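Local coordinates for 3-deoxy-D-manno-octulosonate 8-phosphate phosphatase KdsC (Xanthomonas campestris pv. campestris, PDB 4NAV), which probably hydrolyses 3-deoxy-D-manno-octulosonate 8-phosphate to free KDO and inorganic phosphate with the help of magnesium, a step in lipopolysaccharide biosynthesis, at residues 11-16 / 129-134; 112-117 / 146-151; 25-30 / 44-49. One frame throughout, in Å; residues are numbered along the deposited sequence.

How the contacts relate
From the N terminus, helix 11-17 supplies one half of contact 1; its other half, strand 131-133, arrives more than a hundred residues later. Within the loop so closed lies the whole of contact 3, where the turn after strand 22-25 meets strand 44-49. Contact 2 starts after contact 3 is complete and crosses contact 1, since 112-117 precedes 129-134 and 146-151 follows it. Contacts 1 and 2 lie on neighbouring strands of the parallel sheet and tie the N-terminal helix and a late loop to it. Contact 3 joins the loop after that sheet's central strand to the two-stranded antiparallel sheet, and adjoins contact 2 through a probable hydrogen bond between Asp26 N and Met116 O.

Contact 1 of 3, residues 11-16 / 129-134; sequences ADLIDR and VGLPVA
Leu131 pushes its two methyls against helix 11-17 at an edge strand of the parallel, Rossmann-like sheet of this HAD-family enzyme. This is the buried side, made by Leu131 and Leu13. A chi1 of -172° sets CG of Leu131 opposite its own amide nitrogen and directs the branch toward the helix. Leu131 CD2 lies 4.1 Å from the carbonyl carbon of Arg16, while Leu131 CD1 approaches CG of Leu13 at 4.4 Å. Leu13 and Leu131 both also touch Trp148, so the helix rests on the strand and on the loop that carries the indole. Strand 131-133 is itself secured by backbone bonds to Val113 and Phe115 of strand 113-116.

The other side belongs to Arg16, which is partly exposed. Its chain bends at chi3 and turns the guanidinium back over its own helix, where Asp12 O lies 3.8 Å over one face of the Arg16 group, nearer its periphery than its centre. Leu131 CD1 lies at the guanidinium edge, near its plane. Across the segments Arg16 makes no hydrogen bond, and the approach to Gly130 is by a methylene: Arg16 CD stands 3.2 Å from Gly130 O.

Contact 2 of 3, residues 112-117 / 146-151; sequences QVLFMG and VQWHTR
Trp148 and Thr150 lean from an irregular loop onto Leu114 and Met116 of strand 113-116, one of the inner strands in the parallel sheet of the HAD core. Following the loop from its start, Val146 O accepts a bent hydrogen bond from His149 NE2 at 2.7 Å, with an N-H...O angle of 130°. The same NE2 also bonds to Ala143 O, at the end of helix 140-143.

Trp148 comes next. Its chi1 of 180° stretches the indole away from the backbone toward the sheet, and the six-membered ring presents CZ3 to Leu114 CD1 at 4.1 Å, the methyl arriving obliquely. Leu131 and Val133 of the adjacent strand, together with Val165 of helix 158-169, also touch the indole.

After the exposed His149, Thr150 divides its side chain between two tasks: OG1 bonds to Ala152 O, and the methyl packs against Met116. That methionine also touches Thr30 of the probable HAD motif, and its side chain lies about 6 Å from that of Asp26, a predicted magnesium ligand, so the packing adjoins the probable metal site. Extended beyond CG, it meets the threonine methyl to methyl, Met116 CE lying 4.1 Å from Thr150 CG2.

Contact 3 of 3, residues 25-30 / 44-49; sequences FDVDGT and ESKAFN
Lys46 NZ is gripped by Asp28 OD2 at 3.1 Å, a salt bridge with a hydrogen bond in it, and by a weak hydrogen bond with Ser74 OG. The ammonium meets the carboxylate on its syn side, 23° out of the plane. The lysine is extended beyond CG and crosses the aspartate at about a right angle, bringing Lys46 CE within 3.3 Å of Asp28 OD2 and Lys46 CD within 3.7 Å of Asp28 OD1. Through the salt bridge Lys46 holds the carboxylate of Asp28, a residue predicted to bind substrate.

Beside the polar pair is an apolar one. Val27 CG1, trans to its own amide nitrogen at a chi1 of 177°, comes obliquely to the Phe48 ring and touches its CE1 at 3.9 Å and CZ at 4.0 Å. Asp26, Asp28 and Thr30 fit the DxDx(T/V) motif of HAD phosphatases, and Asp26 is a predicted magnesium ligand along with Asp118.

The motif loop leaves the end of strand 22-25, in the middle of the parallel sheet, and rests on strand 44-49. That strand pairs antiparallel with 35-38 and, through Lys46, Ala47 and Phe48, with a strand of a second subunit; Asn49 then N-caps helix 50-61.

Contact 1 of 3, residues 11-16 / 129-134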
ATOM      1  N   ALA A  11      18.033 -28.403   9.184  1.00 37.63           N
ATOM      2  CA  ALA A  11      18.129 -28.873  10.567  1.00 39.03           C
ATOM      3  C   ALA A  11      18.841 -27.883  11.518  1.00 39.17           C
ATOM      4  O   ALA A  11      18.333 -27.603  12.594  1.00 40.25           O
ATOM      5  CB  ALA A  11      18.832 -30.216  10.614  1.00 37.80           C
ATOM      6  N   ASP A  12      19.965 -27.319  11.084  1.00 38.20           N
ATOM      7  CA  ASP A  12      20.744 -26.431  11.934  1.00 37.08           C
ATOM      8  C   ASP A  12      19.895 -25.232  12.416  1.00 35.54           C
ATOM      9  O   ASP A  12      19.939 -24.834  13.575  1.00 35.20           O
ATOM     10  CB  ASP A  12      22.028 -25.983  11.203  1.00 35.82           C
ATOM     11  N   LEU A  13      19.106 -24.686  11.514  1.00 34.64           N
ATOM     12  CA  LEU A  13      18.292 -23.522  11.795  1.00 34.47           C
ATOM     13  C   LEU A  13      17.170 -23.877  12.773  1.00 35.04           C
ATOM     14  O   LEU A  13      16.898 -23.135  13.711  1.00 35.66           O
ATOM     15  CB  LEU A  13      17.708 -23.025  10.481  1.00 33.64           C
ATOM     16  CG  LEU A  13      17.003 -21.691  10.470  1.00 33.27           C
ATOM     17  CD1 LEU A  13      17.055 -21.133   9.054  1.00 32.89           C
ATOM     18  CD2 LEU A  13      15.566 -21.808  10.924  1.00 33.95           C
ATOM     19  N   ILE A  14      16.508 -24.995  12.511  1.00 34.74           N
ATOM     20  CA  ILE A  14      15.446 -25.481  13.351  1.00 35.91           C
ATOM     21  C   ILE A  14      15.957 -25.690  14.778  1.00 36.61           C
ATOM     22  O   ILE A  14      15.287 -25.310  15.762  1.00 34.26           O
ATOM     23  CB  ILE A  14      14.875 -26.797  12.788  1.00 37.23           C
ATOM     24  CG1 ILE A  14      14.113 -26.516  11.478  1.00 38.75           C
ATOM     25  CG2 ILE A  14      13.949 -27.483  13.785  1.00 36.28           C
ATOM     26  CD1 ILE A  14      13.823 -27.744  10.621  1.00 37.95           C
ATOM     27  N   ASP A  15      17.158 -26.233  14.885  1.00 37.52           N
ATOM     28  CA  ASP A  15      17.768 -26.445  16.187  1.00 40.76           C
ATOM     29  C   ASP A  15      18.046 -25.128  16.920  1.00 41.32           C
ATOM     30  O   ASP A  15      17.943 -25.089  18.134  1.00 39.86           O
ATOM     31  CB  ASP A  15      19.072 -27.239  16.074  1.00 41.91           C
ATOM     32  CG  ASP A  15      18.854 -28.630  15.537  1.00 45.13           C
ATOM     33  OD1 ASP A  15      17.769 -29.215  15.751  1.00 45.11           O
ATOM     34  OD2 ASP A  15      19.754 -29.120  14.827  1.00 53.54           O
ATOM     35  N   ARG A  16      18.403 -24.070  16.193  1.00 41.84           N
ATOM     36  CA  ARG A  16      18.665 -22.800  16.837  1.00 41.67           C
ATOM     37  C   ARG A  16      17.366 -22.176  17.243  1.00 40.66           C
ATOM     38  O   ARG A  16      17.263 -21.622  18.336  1.00 40.23           O
ATOM     39  CB  ARG A  16      19.415 -21.857  15.931  1.00 44.10           C
ATOM     40  CG  ARG A  16      20.826 -22.317  15.664  1.00 47.91           C
ATOM     41  CD  ARG A  16      21.600 -21.278  14.882  1.00 52.74           C
ATOM     42  NE  ARG A  16      22.445 -22.005  13.960  1.00 58.22           N
ATOM     43  CZ  ARG A  16      22.424 -21.891  12.638  1.00 65.31           C
ATOM     44  NH1 ARG A  16      21.671 -20.967  12.032  1.00 71.45           N
ATOM     45  NH2 ARG A  16      23.206 -22.680  11.911  1.00 66.36           N
ATOM     46  N   VAL A 129      24.155 -12.535  17.167  1.00 31.19           N
ATOM     47  CA  VAL A 129      23.162 -13.443  17.770  1.00 29.77           C
ATOM     48  C   VAL A 129      23.202 -14.888  17.249  1.00 28.93           C
ATOM     49  O   VAL A 129      23.747 -15.172  16.196  1.00 28.26           O
ATOM     50  CB  VAL A 129      21.737 -12.900  17.646  1.00 29.39           C
ATOM     51  CG1 VAL A 129      21.611 -11.567  18.361  1.00 30.35           C
ATOM     52  CG2 VAL A 129      21.325 -12.768  16.183  1.00 29.68           C
ATOM     53  N   GLY A 130      22.633 -15.784  18.029  1.00 28.18           N
ATOM     54  CA  GLY A 130      22.527 -17.155  17.637  1.00 28.19           C
ATOM     55  C   GLY A 130      21.685 -17.334  16.371  1.00 28.34           C
ATOM     56  O   GLY A 130      22.000 -18.183  15.526  1.00 28.44           O
ATOM     57  N   LEU A 131      20.611 -16.556  16.230  1.00 27.74           N
ATOM     58  CA  LEU A 131      19.706 -16.740  15.095  1.00 26.92           C
ATOM     59  C   LEU A 131      19.287 -15.409  14.441  1.00 26.83           C
ATOM     60  O   LEU A 131      18.254 -14.832  14.778  1.00 26.61           O
ATOM     61  CB  LEU A 131      18.474 -17.523  15.521  1.00 26.42           C
ATOM     62  CG  LEU A 131      17.541 -17.940  14.376  1.00 26.21           C
ATOM     63  CD1 LEU A 131      18.310 -18.553  13.205  1.00 26.10           C
ATOM     64  CD2 LEU A 131      16.500 -18.927  14.872  1.00 26.12           C
ATOM     65  N   PRO A 132      20.110 -14.900  13.528  1.00 26.74           N
ATOM     66  CA  PRO A 132      19.709 -13.731  12.783  1.00 26.68           C
ATOM     67  C   PRO A 132      18.709 -14.113  11.708  1.00 26.07           C
ATOM     68  O   PRO A 132      18.771 -15.211  11.182  1.00 26.25           O
ATOM     69  CB  PRO A 132      21.021 -13.262  12.158  1.00 27.21           C
ATOM     70  CG  PRO A 132      21.816 -14.477  11.991  1.00 27.25           C
ATOM     71  CD  PRO A 132      21.415 -15.423  13.092  1.00 27.02           C
ATOM     72  N   VAL A 133      17.820 -13.204  11.355  1.00 26.08           N
ATOM     73  CA  VAL A 133      16.884 -13.453  10.249  1.00 26.14           C
ATOM     74  C   VAL A 133      16.547 -12.094   9.579  1.00 26.65           C
ATOM     75  O   VAL A 133      16.551 -11.037  10.214  1.00 26.85           O
ATOM     76  CB  VAL A 133      15.631 -14.242  10.736  1.00 25.69           C
ATOM     77  CG1 VAL A 133      14.959 -13.570  11.944  1.00 25.79           C
ATOM     78  CG2 VAL A 133      14.642 -14.424   9.619  1.00 25.00           C
ATOM     79  N   ALA A 134      16.341 -12.123   8.273  1.00 27.41           N
ATOM     80  CA  ALA A 134      16.027 -10.905   7.508  1.00 28.37           C
ATOM     81  C   ALA A 134      14.826 -11.117   6.605  1.00 28.90           C
ATOM     82  O   ALA A 134      14.648 -12.219   6.047  1.00 29.82           O
ATOM     83  CB  ALA A 134      17.191 -10.501   6.667  1.00 28.86           C
TER

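Contact 2 of 3, residues 112-117 / 146-151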
ATOM      1  N   GLN A 112      21.122 -17.840  22.504  1.00 35.42           N
ATOM      2  CA  GLN A 112      19.708 -18.058  22.783  1.00 34.14           C
ATOM      3  C   GLN A 112      18.847 -16.898  22.271  1.00 32.71           C
ATOM      4  O   GLN A 112      17.697 -16.761  22.646  1.00 33.07           O
ATOM      5  CB  GLN A 112      19.498 -18.220  24.287  1.00 34.77           C
ATOM      6  CG  GLN A 112      20.260 -19.367  24.912  1.00 35.18           C
ATOM      7  CD  GLN A 112      20.185 -19.339  26.437  1.00 37.05           C
ATOM      8  OE1 GLN A 112      20.864 -18.527  27.093  1.00 39.37           O
ATOM      9  NE2 GLN A 112      19.407 -20.241  27.012  1.00 36.26           N
ATOM     10  N   VAL A 113      19.407 -16.079  21.395  1.00 31.57           N
ATOM     11  CA  VAL A 113      18.760 -14.874  20.933  1.00 30.36           C
ATOM     12  C   VAL A 113      18.521 -14.914  19.427  1.00 29.29           C
ATOM     13  O   VAL A 113      19.375 -15.354  18.658  1.00 29.11           O
ATOM     14  CB  VAL A 113      19.636 -13.653  21.227  1.00 31.48           C
ATOM     15  CG1 VAL A 113      18.920 -12.369  20.838  1.00 31.37           C
ATOM     16  CG2 VAL A 113      20.027 -13.625  22.692  1.00 32.23           C
ATOM     17  N   LEU A 114      17.348 -14.442  19.030  1.00 28.34           N
ATOM     18  CA  LEU A 114      16.986 -14.274  17.647  1.00 27.01           C
ATOM     19  C   LEU A 114      16.886 -12.803  17.376  1.00 27.77           C
ATOM     20  O   LEU A 114      16.338 -12.059  18.209  1.00 29.50           O
ATOM     21  CB  LEU A 114      15.618 -14.861  17.391  1.00 26.01           C
ATOM     22  CG  LEU A 114      15.040 -14.616  15.988  1.00 25.17           C
ATOM     23  CD1 LEU A 114      14.187 -15.815  15.616  1.00 24.31           C
ATOM     24  CD2 LEU A 114      14.250 -13.329  15.849  1.00 24.82           C
ATOM     25  N   PHE A 115      17.387 -12.356  16.228  1.00 27.21           N
ATOM     26  CA  PHE A 115      17.271 -10.949  15.857  1.00 27.48           C
ATOM     27  C   PHE A 115      16.835 -10.824  14.432  1.00 27.29           C
ATOM     28  O   PHE A 115      17.412 -11.457  13.543  1.00 28.40           O
ATOM     29  CB  PHE A 115      18.599 -10.215  16.033  1.00 28.62           C
ATOM     30  CG  PHE A 115      18.459  -8.716  16.020  1.00 29.26           C
ATOM     31  CD1 PHE A 115      18.486  -7.988  17.209  1.00 30.08           C
ATOM     32  CD2 PHE A 115      18.283  -8.050  14.848  1.00 28.94           C
ATOM     33  CE1 PHE A 115      18.349  -6.625  17.217  1.00 30.61           C
ATOM     34  CE2 PHE A 115      18.119  -6.681  14.844  1.00 30.17           C
ATOM     35  CZ  PHE A 115      18.165  -5.965  16.028  1.00 31.00           C
ATOM     36  N   MET A 116      15.829 -10.004  14.192  1.00 27.24           N
ATOM     37  CA  MET A 116      15.353  -9.786  12.850  1.00 27.32           C
ATOM     38  C   MET A 116      15.509  -8.328  12.478  1.00 27.82           C
ATOM     39  O   MET A 116      14.980  -7.455  13.173  1.00 27.83           O
ATOM     40  CB  MET A 116      13.905 -10.161  12.764  1.00 27.76           C
ATOM     41  CG  MET A 116      13.352 -10.120  11.368  1.00 28.83           C
ATOM     42  SD  MET A 116      11.628 -10.550  11.447  1.00 30.97           S
ATOM     43  CE  MET A 116      11.317 -10.958   9.733  1.00 31.14           C
ATOM     44  N   GLY A 117      16.224  -8.063  11.387  1.00 27.81           N
ATOM     45  CA  GLY A 117      16.445  -6.690  10.925  1.00 29.44           C
ATOM     46  C   GLY A 117      16.566  -6.635   9.417  1.00 30.36           C
ATOM     47  O   GLY A 117      16.644  -7.664   8.774  1.00 28.82           O
ATOM     48  N   VAL A 146      23.191 -12.776   6.164  1.00 37.46           N
ATOM     49  CA  VAL A 146      22.289 -13.586   6.982  1.00 34.93           C
ATOM     50  C   VAL A 146      21.704 -14.716   6.161  1.00 34.64           C
ATOM     51  O   VAL A 146      21.199 -14.505   5.075  1.00 32.88           O
ATOM     52  CB  VAL A 146      21.113 -12.740   7.462  1.00 33.65           C
ATOM     53  CG1 VAL A 146      20.169 -13.588   8.298  1.00 32.09           C
ATOM     54  CG2 VAL A 146      21.622 -11.532   8.248  1.00 34.03           C
ATOM     55  N   GLN A 147      21.740 -15.921   6.688  1.00 36.00           N
ATOM     56  CA  GLN A 147      21.309 -17.074   5.908  1.00 38.19           C
ATOM     57  C   GLN A 147      19.793 -17.213   5.820  1.00 35.93           C
ATOM     58  O   GLN A 147      19.250 -17.445   4.738  1.00 35.14           O
ATOM     59  CB  GLN A 147      22.021 -18.293   6.430  1.00 42.44           C
ATOM     60  CG  GLN A 147      23.481 -17.899   6.597  1.00 48.33           C
ATOM     61  CD  GLN A 147      24.430 -19.062   6.647  1.00 54.19           C
ATOM     62  OE1 GLN A 147      24.141 -20.092   7.287  1.00 54.48           O
ATOM     63  NE2 GLN A 147      25.580 -18.913   5.974  1.00 54.90           N
ATOM     64  N   TRP A 148      19.102 -16.957   6.926  1.00 34.14           N
ATOM     65  CA  TRP A 148      17.647 -17.148   6.960  1.00 32.61           C
ATOM     66  C   TRP A 148      16.896 -15.916   6.444  1.00 32.05           C
ATOM     67  O   TRP A 148      16.934 -14.859   7.061  1.00 33.41           O
ATOM     68  CB  TRP A 148      17.188 -17.546   8.366  1.00 30.97           C
ATOM     69  CG  TRP A 148      15.734 -17.758   8.502  1.00 29.67           C
ATOM     70  CD1 TRP A 148      14.823 -17.966   7.514  1.00 29.11           C
ATOM     71  CD2 TRP A 148      15.015 -17.839   9.725  1.00 29.65           C
ATOM     72  NE1 TRP A 148      13.563 -18.128   8.047  1.00 28.41           N
ATOM     73  CE2 TRP A 148      13.666 -18.062   9.409  1.00 28.79           C
ATOM     74  CE3 TRP A 148      15.384 -17.728  11.061  1.00 30.54           C
ATOM     75  CZ2 TRP A 148      12.707 -18.174  10.366  1.00 29.37           C
ATOM     76  CZ3 TRP A 148      14.425 -17.819  12.016  1.00 30.20           C
ATOM     77  CH2 TRP A 148      13.098 -18.033  11.666  1.00 30.89           C
ATOM     78  N   HIS A 149      16.223 -16.062   5.307  1.00 31.61           N
ATOM     79  CA  HIS A 149      15.390 -15.012   4.753  1.00 31.42           C
ATOM     80  C   HIS A 149      13.970 -15.506   4.758  1.00 31.07           C
ATOM     81  O   HIS A 149      13.727 -16.600   4.304  1.00 31.92           O
ATOM     82  CB  HIS A 149      15.792 -14.717   3.302  1.00 32.15           C
ATOM     83  CG  HIS A 149      17.220 -14.284   3.129  1.00 33.31           C
ATOM     84  ND1 HIS A 149      17.728 -13.878   1.915  1.00 34.53           N
ATOM     85  CD2 HIS A 149      18.246 -14.192   4.010  1.00 33.94           C
ATOM     86  CE1 HIS A 149      19.005 -13.562   2.053  1.00 35.11           C
ATOM     87  NE2 HIS A 149      19.342 -13.741   3.317  1.00 34.21           N
ATOM     88  N   THR A 150      13.028 -14.705   5.227  1.00 31.33           N
ATOM     89  CA  THR A 150      11.647 -15.068   5.109  1.00 31.94           C
ATOM     90  C   THR A 150      11.195 -14.952   3.662  1.00 34.93           C
ATOM     91  O   THR A 150      11.679 -14.127   2.884  1.00 35.74           O
ATOM     92  CB  THR A 150      10.750 -14.178   5.989  1.00 32.28           C
ATOM     93  OG1 THR A 150      10.845 -12.797   5.601  1.00 30.65           O
ATOM     94  CG2 THR A 150      11.148 -14.328   7.456  1.00 32.42           C
ATOM     95  N   ARG A 151      10.206 -15.747   3.307  1.00 38.26           N
ATOM     96  CA  ARG A 151       9.554 -15.568   2.018  1.00 41.90           C
ATOM     97  C   ARG A 151       8.840 -14.206   1.977  1.00 38.94           C
ATOM     98  O   ARG A 151       8.887 -13.532   0.983  1.00 39.93           O
ATOM     99  CB  ARG A 151       8.570 -16.714   1.737  1.00 46.38           C
ATOM    100  CG  ARG A 151       9.239 -17.995   1.260  1.00 52.13           C
ATOM    101  CD  ARG A 151       8.369 -19.235   1.476  1.00 56.72           C
ATOM    102  NE  ARG A 151       8.724 -19.960   2.708  1.00 61.29           N
ATOM    103  CZ  ARG A 151       8.010 -20.007   3.842  1.00 66.25           C
ATOM    104  NH1 ARG A 151       6.837 -19.379   3.968  1.00 69.03           N
ATOM    105  NH2 ARG A 151       8.478 -20.703   4.876  1.00 66.74           N
TER

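Contact 3 of 3, residues 25-30 / 44-49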
ATOM      1  N   PHE A  25      13.314  -7.579  17.448  1.00 34.94           N
ATOM      2  CA  PHE A  25      12.875  -7.171  16.126  1.00 33.91           C
ATOM      3  C   PHE A  25      13.165  -5.708  15.881  1.00 35.76           C
ATOM      4  O   PHE A  25      12.728  -4.852  16.645  1.00 36.21           O
ATOM      5  CB  PHE A  25      11.373  -7.374  16.003  1.00 34.00           C
ATOM      6  CG  PHE A  25      10.953  -8.802  16.042  1.00 34.12           C
ATOM      7  CD1 PHE A  25      10.662  -9.497  14.872  1.00 33.83           C
ATOM      8  CD2 PHE A  25      10.860  -9.457  17.254  1.00 35.13           C
ATOM      9  CE1 PHE A  25      10.270 -10.816  14.909  1.00 34.37           C
ATOM     10  CE2 PHE A  25      10.475 -10.776  17.302  1.00 34.67           C
ATOM     11  CZ  PHE A  25      10.179 -11.457  16.135  1.00 34.39           C
ATOM     12  N   ASP A  26      13.861  -5.415  14.781  1.00 36.84           N
ATOM     13  CA  ASP A  26      13.897  -4.063  14.241  1.00 38.21           C
ATOM     14  C   ASP A  26      12.456  -3.627  13.989  1.00 38.32           C
ATOM     15  O   ASP A  26      11.560  -4.450  13.865  1.00 37.86           O
ATOM     16  CB  ASP A  26      14.652  -4.049  12.906  1.00 39.22           C
ATOM     17  CG  ASP A  26      14.933  -2.643  12.400  1.00 40.31           C
ATOM     18  OD1 ASP A  26      15.284  -1.790  13.260  1.00 42.29           O
ATOM     19  OD2 ASP A  26      14.816  -2.400  11.164  1.00 40.97           O
ATOM     20  N   VAL A  27      12.212  -2.337  13.919  1.00 39.72           N
ATOM     21  CA  VAL A  27      10.868  -1.854  13.618  1.00 39.26           C
ATOM     22  C   VAL A  27      10.728  -1.644  12.102  1.00 38.39           C
ATOM     23  O   VAL A  27      10.022  -2.395  11.413  1.00 35.74           O
ATOM     24  CB  VAL A  27      10.559  -0.570  14.421  1.00 40.76           C
ATOM     25  CG1 VAL A  27       9.193  -0.023  14.066  1.00 41.71           C
ATOM     26  CG2 VAL A  27      10.611  -0.867  15.917  1.00 41.71           C
ATOM     27  N   ASP A  28      11.372  -0.597  11.610  1.00 39.31           N
ATOM     28  CA  ASP A  28      11.193  -0.191  10.238  1.00 38.88           C
ATOM     29  C   ASP A  28      11.876  -1.096   9.283  1.00 37.46           C
ATOM     30  O   ASP A  28      13.087  -1.369   9.397  1.00 37.75           O
ATOM     31  CB  ASP A  28      11.661   1.227  10.052  1.00 41.45           C
ATOM     32  CG  ASP A  28      10.668   2.217  10.600  1.00 44.47           C
ATOM     33  OD1 ASP A  28       9.555   2.358   9.989  1.00 49.15           O
ATOM     34  OD2 ASP A  28      11.019   2.859  11.606  1.00 43.94           O
ATOM     35  N   GLY A  29      11.068  -1.561   8.339  1.00 36.47           N
ATOM     36  CA  GLY A  29      11.497  -2.499   7.325  1.00 36.96           C
ATOM     37  C   GLY A  29      11.362  -3.954   7.731  1.00 37.18           C
ATOM     38  O   GLY A  29      11.594  -4.847   6.909  1.00 37.90           O
ATOM     39  N   THR A  30      10.985  -4.195   8.984  1.00 37.12           N
ATOM     40  CA  THR A  30      10.956  -5.529   9.553  1.00 36.85           C
ATOM     41  C   THR A  30       9.550  -5.867  10.039  1.00 37.29           C
ATOM     42  O   THR A  30       8.951  -6.843   9.570  1.00 36.57           O
ATOM     43  CB  THR A  30      11.958  -5.587  10.696  1.00 38.06           C
ATOM     44  OG1 THR A  30      13.275  -5.585  10.149  1.00 38.35           O
ATOM     45  CG2 THR A  30      11.773  -6.815  11.520  1.00 38.19           C
ATOM     46  N   GLU A  44       4.899  11.768  12.262  1.00 56.93           N
ATOM     47  CA  GLU A  44       5.123  10.499  11.561  1.00 54.51           C
ATOM     48  C   GLU A  44       4.191   9.348  11.986  1.00 51.13           C
ATOM     49  O   GLU A  44       3.799   9.262  13.143  1.00 49.40           O
ATOM     50  CB  GLU A  44       6.580  10.059  11.753  1.00 54.77           C
ATOM     51  CG  GLU A  44       7.581  11.051  11.178  1.00 55.99           C
ATOM     52  CD  GLU A  44       9.016  10.644  11.445  1.00 56.76           C
ATOM     53  OE1 GLU A  44       9.259   9.446  11.682  1.00 57.05           O
ATOM     54  OE2 GLU A  44       9.903  11.514  11.417  1.00 59.52           O
ATOM     55  N   SER A  45       3.844   8.478  11.028  1.00 47.59           N
ATOM     56  CA  SER A  45       3.131   7.241  11.297  1.00 44.36           C
ATOM     57  C   SER A  45       3.809   6.098  10.571  1.00 43.14           C
ATOM     58  O   SER A  45       4.489   6.304   9.570  1.00 42.65           O
ATOM     59  CB  SER A  45       1.686   7.332  10.811  1.00 44.61           C
ATOM     60  OG  SER A  45       0.937   8.331  11.460  1.00 45.32           O
ATOM     61  N   LYS A  46       3.560   4.880  11.047  1.00 43.33           N
ATOM     62  CA  LYS A  46       4.072   3.655  10.422  1.00 41.32           C
ATOM     63  C   LYS A  46       2.934   2.670  10.367  1.00 40.57           C
ATOM     64  O   LYS A  46       1.990   2.802  11.119  1.00 40.52           O
ATOM     65  CB  LYS A  46       5.217   3.032  11.228  1.00 41.97           C
ATOM     66  CG  LYS A  46       6.031   4.014  12.068  1.00 44.73           C
ATOM     67  CD  LYS A  46       7.266   3.382  12.693  1.00 45.42           C
ATOM     68  CE  LYS A  46       8.369   4.414  12.860  1.00 48.20           C
ATOM     69  NZ  LYS A  46       9.372   4.038  13.906  1.00 52.31           N
ATOM     70  N   ALA A  47       3.032   1.675   9.492  1.00 39.70           N
ATOM     71  CA  ALA A  47       2.039   0.627   9.444  1.00 38.96           C
ATOM     72  C   ALA A  47       2.598  -0.686   9.947  1.00 38.83           C
ATOM     73  O   ALA A  47       3.523  -1.260   9.352  1.00 41.83           O
ATOM     74  CB  ALA A  47       1.523   0.455   8.041  1.00 38.21           C
ATOM     75  N   PHE A  48       2.028  -1.174  11.036  1.00 38.78           N
ATOM     76  CA  PHE A  48       2.288  -2.537  11.496  1.00 37.64           C
ATOM     77  C   PHE A  48       1.206  -3.453  10.942  1.00 37.63           C
ATOM     78  O   PHE A  48       0.274  -2.979  10.298  1.00 39.21           O
ATOM     79  CB  PHE A  48       2.286  -2.589  13.022  1.00 38.25           C
ATOM     80  CG  PHE A  48       3.307  -1.702  13.640  1.00 38.54           C
ATOM     81  CD1 PHE A  48       4.594  -2.153  13.845  1.00 37.92           C
ATOM     82  CD2 PHE A  48       3.007  -0.392  13.946  1.00 39.22           C
ATOM     83  CE1 PHE A  48       5.560  -1.314  14.394  1.00 38.11           C
ATOM     84  CE2 PHE A  48       3.969   0.448  14.476  1.00 39.80           C
ATOM     85  CZ  PHE A  48       5.245  -0.014  14.709  1.00 38.92           C
ATOM     86  N   ASN A  49       1.360  -4.757  11.164  1.00 36.50           N
ATOM     87  CA  ASN A  49       0.555  -5.777  10.525  1.00 36.24           C
ATOM     88  C   ASN A  49      -0.063  -6.675  11.587  1.00 36.66           C
ATOM     89  O   ASN A  49       0.659  -7.126  12.461  1.00 36.60           O
ATOM     90  CB  ASN A  49       1.460  -6.618   9.643  1.00 36.39           C
ATOM     91  CG  ASN A  49       0.724  -7.788   9.012  1.00 37.07           C
ATOM     92  OD1 ASN A  49       0.474  -8.813   9.667  1.00 36.07           O
ATOM     93  ND2 ASN A  49       0.470  -7.688   7.706  1.00 37.67           N
TER